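Local atomic coordinates of putative DD-carboxypeptidase TP_0574 (Treponema pallidum, PDB entry 1O75), a protein that binds penicillin and shows zinc-dependent carboxypeptidase activity on synthetic depsipeptides, possibly acting as a D,D-carboxypeptidase that lowers peptidoglycan cross-linking. Residues N256-D261 against A282-K287; I294-N299 against L315-N320. The protein carries 2 engineered substitutions. All coordinates share one frame; numbering follows the deposited sequence.

How the contacts relate
Both contacts are buried and bridge the same two antiparallel four-stranded sheets of the E-set domain, with centres about 3 Å apart. Strands 255-262 and 311-319 are neighbours in one sheet, 284-285 and 293-298 in the other, so each contact takes one strand from each layer. Contact 1 reaches the short edge strand and mixes polar groups with apolar packing, whereas contact 2 lies between two inner strands and is aliphatic apart from a cysteine. They meet at Gly297, whose N probably bonds to Asp283 O and whose O probably accepts from Tyr260 OH, and both border one xenon atom. The sulfated sugar lies beside the far end of 282-287.

Contact 1 (N256-D261 against A282-K287); sequences NTVRYD and ADSWWK. With PDX (2,3-di-O-sulfo-alpha-D-glucopyranose), chain C; XE (xenon), chain F.
The phenol of Tyr260 reaches across to the backbone of Asp283, whose carbonyl O lies at the edge of the ring, near its plane, 3.1 Å from Tyr260 OH. The hydroxyl makes its hydrogen bond with Gly297 O on strand 293-298, the neighbour of 284-285 in the opposite sheet. With CG anti to the carbonyl carbon (chi1 -68°), the ring points toward that sheet, and a xenon atom rests over one face, 3.5 Å from Tyr260 CZ. Two residues earlier on the same strand, CG2 of Val258 packs on Ser284 CB at 4.3 Å. These pairs join strand 255-262 of one layer to the edge strand 284-285 of the other in the E-set sandwich. The polar ends of Asp283 and Ser284 have partners outside the two segments: the carboxylate accepts from Lys279 N and pairs with Arg304, while Ser284 OG bonds to His280. Lys287 lays its aliphatic part alongside a sulfate of the sugar, with CB 3.3 Å from PDX O2S; Arg290 N and Arg88 give the sugar hydrogen bonds. On the opposite face of strand 255-262, and within 256-261 alone, Arg259 NE makes a hydrogen-bonded salt bridge to Asp261 OD1 on its syn side (2.9 Å, N-H...O 164°). The direct contact is thus one close polar approach, not a hydrogen bond, plus the Val258-Ser284 packing, while Gly297 N probably bonds Asp283 O.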
# COMPACT_ATOMS: atom_id res chain seq x y z
N ASN B 256 3.94 8.87 20.56
CA ASN B 256 4.54 8.13 21.64
C ASN B 256 3.93 6.74 21.87
O ASN B 256 4.61 5.72 21.77
CB ASN B 256 4.42 8.91 22.95
CG ASN B 256 5.59 9.85 23.18
OD1 ASN B 256 6.70 9.56 22.77
ND2 ASN B 256 5.35 10.97 23.87
N THR B 257 2.63 6.71 22.17
CA THR B 257 2.02 5.43 22.51
C THR B 257 0.50 5.40 22.39
O THR B 257 -0.12 6.38 21.94
CB THR B 257 2.51 5.06 23.95
OG1 THR B 257 2.17 3.70 24.26
CG2 THR B 257 1.90 6.03 25.00
N VAL B 258 -0.10 4.27 22.78
CA VAL B 258 -1.55 4.12 22.72
C VAL B 258 -2.07 3.43 23.97
O VAL B 258 -1.49 2.45 24.45
CB VAL B 258 -2.01 3.20 21.54
CG1 VAL B 258 -3.53 3.36 21.31
CG2 VAL B 258 -1.25 3.52 20.30
N ARG B 259 -3.18 3.94 24.49
CA ARG B 259 -3.81 3.33 25.65
C ARG B 259 -5.01 2.54 25.14
O ARG B 259 -5.75 3.02 24.27
CB ARG B 259 -4.31 4.40 26.62
CG ARG B 259 -4.98 3.80 27.88
CD ARG B 259 -5.73 4.91 28.65
NE ARG B 259 -6.35 4.39 29.87
CZ ARG B 259 -5.81 4.49 31.08
NH1 ARG B 259 -4.64 5.09 31.22
NH2 ARG B 259 -6.45 4.00 32.14
N TYR B 260 -5.20 1.33 25.64
CA TYR B 260 -6.39 0.56 25.25
C TYR B 260 -7.35 0.55 26.47
O TYR B 260 -6.93 0.16 27.56
CB TYR B 260 -6.04 -0.92 24.96
CG TYR B 260 -5.17 -1.17 23.72
CD1 TYR B 260 -4.93 -0.16 22.79
CD2 TYR B 260 -4.62 -2.44 23.48
CE1 TYR B 260 -4.15 -0.39 21.63
CE2 TYR B 260 -3.84 -2.70 22.33
CZ TYR B 260 -3.61 -1.67 21.42
OH TYR B 260 -2.86 -1.91 20.29
N ASP B 261 -8.59 0.98 26.29
CA ASP B 261 -9.59 0.89 27.37
C ASP B 261 -10.59 -0.15 26.84
O ASP B 261 -11.09 -0.04 25.71
CB ASP B 261 -10.31 2.21 27.64
CG ASP B 261 -9.44 3.22 28.35
OD1 ASP B 261 -8.66 2.83 29.23
OD2 ASP B 261 -9.56 4.40 28.04
N ALA B 282 5.54 -3.80 18.81
CA ALA B 282 4.88 -5.04 19.20
C ALA B 282 3.35 -4.88 19.11
O ALA B 282 2.66 -5.78 18.62
CB ALA B 282 5.29 -5.43 20.63
N ASP B 283 2.83 -3.74 19.55
CA ASP B 283 1.37 -3.52 19.59
C ASP B 283 0.84 -2.44 18.67
O ASP B 283 -0.38 -2.35 18.45
CB ASP B 283 0.94 -3.17 21.02
CG ASP B 283 1.49 -4.14 22.04
OD1 ASP B 283 1.46 -5.35 21.77
OD2 ASP B 283 1.95 -3.69 23.10
N SER B 284 1.73 -1.60 18.15
CA SER B 284 1.30 -0.54 17.25
C SER B 284 2.37 -0.32 16.20
O SER B 284 3.54 -0.61 16.42
CB SER B 284 1.05 0.77 18.00
OG SER B 284 2.16 1.18 18.79
N TRP B 285 1.96 0.20 15.05
CA TRP B 285 2.93 0.43 14.00
C TRP B 285 2.42 1.44 12.99
O TRP B 285 1.20 1.71 12.90
CB TRP B 285 3.30 -0.90 13.33
CG TRP B 285 2.14 -1.68 12.84
CD1 TRP B 285 1.59 -1.65 11.59
CD2 TRP B 285 1.31 -2.57 13.62
NE1 TRP B 285 0.48 -2.46 11.53
CE2 TRP B 285 0.28 -3.04 12.76
CE3 TRP B 285 1.34 -3.02 14.94
CZ2 TRP B 285 -0.72 -3.92 13.20
CZ3 TRP B 285 0.34 -3.90 15.38
CH2 TRP B 285 -0.67 -4.34 14.51
N TRP B 286 3.37 2.03 12.28
CA TRP B 286 3.07 3.00 11.24
C TRP B 286 4.26 3.02 10.29
O TRP B 286 5.34 2.54 10.65
CB TRP B 286 2.81 4.41 11.83
CG TRP B 286 3.80 4.91 12.84
CD1 TRP B 286 3.62 4.97 14.20
CD2 TRP B 286 5.10 5.47 12.59
NE1 TRP B 286 4.72 5.53 14.80
CE2 TRP B 286 5.64 5.85 13.84
CE3 TRP B 286 5.85 5.70 11.43
CZ2 TRP B 286 6.91 6.44 13.97
CZ3 TRP B 286 7.12 6.29 11.56
CH2 TRP B 286 7.63 6.65 12.83
N LYS B 287 4.05 3.53 9.08
CA LYS B 287 5.10 3.65 8.05
C LYS B 287 5.31 5.14 7.75
O LYS B 287 4.54 5.99 8.21
CB LYS B 287 4.67 2.98 6.75
CG LYS B 287 4.11 1.58 6.91
CD LYS B 287 5.18 0.57 7.23
CE LYS B 287 4.56 -0.83 7.31
NZ LYS B 287 5.43 -1.81 8.03
C1 PDX C . 1.24 1.47 1.09
C2 PDX C . 2.39 2.44 1.28
C3 PDX C . 2.84 3.00 -0.06
C4 PDX C . 3.17 1.90 -1.07
C5 PDX C . 1.97 0.98 -1.20
C6 PDX C . 2.20 -0.18 -2.11
O2 PDX C . 1.92 3.49 2.16
O3 PDX C . 4.03 3.78 0.16
O4 PDX C . 3.58 2.45 -2.35
O5 PDX C . 1.58 0.43 0.12
O6 PDX C . 1.90 -1.42 -1.42
O1S PDX C . 2.27 4.82 4.02
O2S PDX C . 3.94 3.18 3.55
O3S PDX C . 1.73 2.46 4.35
O1X PDX C . 5.48 5.55 0.17
O2X PDX C . 3.12 5.88 0.24
O3X PDX C . 4.16 5.19 -1.81
S PDX C . 2.51 3.60 3.51
S' PDX C . 4.15 5.19 -0.33
XE XE F . -6.21 -2.88 19.33

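Contact 2 (I294-N299 against L315-N320); sequences ISCGIN and LTLIAN. With XE (xenon), chain F.
Cys296 packs its CB against Leu315 CD1 at 4.0 Å, and its sulfur lies 4.4 Å from CD1 of Leu317, so the thiol side chain fits against methyls from two successive inward-facing leucines. With SG anti to the carbonyl carbon, beside the backbone N (chi1 -59°), the sulfur sits between the two, 4.2 Å from Leu315 CD1. A second apolar meeting, methyl to methyl, follows at the start of the strand, where Ile294 CD1 stands 4.4 Å from Leu317 CD2; Tyr251 of helix 245-252 touches both residues. The two strands belong to different layers of the E-set beta-sandwich, consistent with axes 9.9 Å apart at closest approach. These short segments cross steeply, their N-to-C directions 129° from one another. Contact with xenon is another kind of interaction, non-bonded, in which dispersion and the polarisability of xenon probably dominate: the atom lies 3.4 Å from Cys296 O and 3.8 Å from Gly297 C, and is also touched by Leu315 CD2; Tyr260 and Phe331 also line the pocket. No hydrogen bond joins 294-299 to 315-320. The backbone of Cys296 bonds to Ala231 and that of Ile294 to Val233, while Ser295, on the outward face, pairs its backbone with Trp285 of the edge strand.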
# COMPACT_ATOMS: atom_id res chain seq x y z
N ILE B 294 -2.33 4.67 11.36
CA ILE B 294 -1.62 4.14 12.52
C ILE B 294 -2.40 2.90 12.88
O ILE B 294 -3.62 2.95 12.99
CB ILE B 294 -1.59 5.12 13.68
CG1 ILE B 294 -0.75 6.34 13.28
CG2 ILE B 294 -0.96 4.45 14.93
CD1 ILE B 294 -0.38 7.22 14.41
N SER B 295 -1.70 1.77 13.02
CA SER B 295 -2.37 0.51 13.35
C SER B 295 -2.07 0.08 14.79
O SER B 295 -0.95 0.25 15.29
CB SER B 295 -1.93 -0.57 12.37
OG SER B 295 -2.28 -0.17 11.05
N CYS B 296 -3.09 -0.46 15.45
CA CYS B 296 -3.00 -0.91 16.85
C CYS B 296 -3.51 -2.33 16.88
O CYS B 296 -4.59 -2.60 16.36
CB CYS B 296 -3.94 -0.06 17.73
SG CYS B 296 -3.58 1.66 17.67
N GLY B 297 -2.76 -3.23 17.49
CA GLY B 297 -3.20 -4.60 17.56
C GLY B 297 -3.20 -5.14 18.98
O GLY B 297 -2.63 -4.52 19.89
N ILE B 298 -3.80 -6.30 19.16
CA ILE B 298 -3.82 -6.88 20.49
C ILE B 298 -3.80 -8.40 20.39
O ILE B 298 -4.30 -8.97 19.42
CB ILE B 298 -5.09 -6.42 21.27
CG1 ILE B 298 -4.98 -6.81 22.74
CG2 ILE B 298 -6.36 -7.03 20.64
CD1 ILE B 298 -6.16 -6.28 23.58
N ASN B 299 -3.17 -9.04 21.36
CA ASN B 299 -3.19 -10.50 21.43
C ASN B 299 -3.69 -10.76 22.83
O ASN B 299 -3.02 -10.44 23.80
CB ASN B 299 -1.80 -11.12 21.26
CG ASN B 299 -1.85 -12.63 21.29
OD1 ASN B 299 -2.19 -13.22 22.32
ND2 ASN B 299 -1.53 -13.27 20.16
N LEU B 315 -9.49 3.30 21.89
CA LEU B 315 -8.05 3.50 21.70
C LEU B 315 -7.72 4.98 21.82
O LEU B 315 -8.39 5.81 21.22
CB LEU B 315 -7.61 3.03 20.29
CG LEU B 315 -8.22 1.72 19.80
CD1 LEU B 315 -7.65 1.35 18.43
CD2 LEU B 315 -7.94 0.63 20.81
N THR B 316 -6.69 5.32 22.58
CA THR B 316 -6.30 6.71 22.69
C THR B 316 -4.85 6.86 22.21
O THR B 316 -3.94 6.37 22.85
CB THR B 316 -6.41 7.21 24.16
OG1 THR B 316 -7.77 7.05 24.60
CG2 THR B 316 -6.03 8.71 24.26
N LEU B 317 -4.66 7.56 21.08
CA LEU B 317 -3.32 7.81 20.52
C LEU B 317 -2.70 9.00 21.24
O LEU B 317 -3.29 10.07 21.30
CB LEU B 317 -3.44 8.15 19.02
CG LEU B 317 -3.53 7.02 17.99
CD1 LEU B 317 -4.31 5.87 18.49
CD2 LEU B 317 -4.13 7.59 16.71
N ILE B 318 -1.48 8.82 21.74
CA ILE B 318 -0.77 9.84 22.50
C ILE B 318 0.48 10.32 21.76
O ILE B 318 1.39 9.54 21.49
CB ILE B 318 -0.41 9.27 23.88
CG1 ILE B 318 -1.73 8.92 24.62
CG2 ILE B 318 0.42 10.27 24.66
CD1 ILE B 318 -1.51 8.02 25.82
N ALA B 319 0.51 11.62 21.47
CA ALA B 319 1.62 12.21 20.72
C ALA B 319 1.95 13.61 21.25
O ALA B 319 1.05 14.37 21.57
CB ALA B 319 1.23 12.31 19.23
N ASN B 320 3.23 13.93 21.33
CA ASN B 320 3.68 15.24 21.84
C ASN B 320 3.16 16.41 21.04
O ASN B 320 3.30 16.45 19.83
CB ASN B 320 5.22 15.30 21.87
CG ASN B 320 5.81 14.41 22.91
OD1 ASN B 320 5.05 14.15 23.97
ND2 ASN B 320 6.96 13.96 22.78
XE XE F . -6.21 -2.88 19.33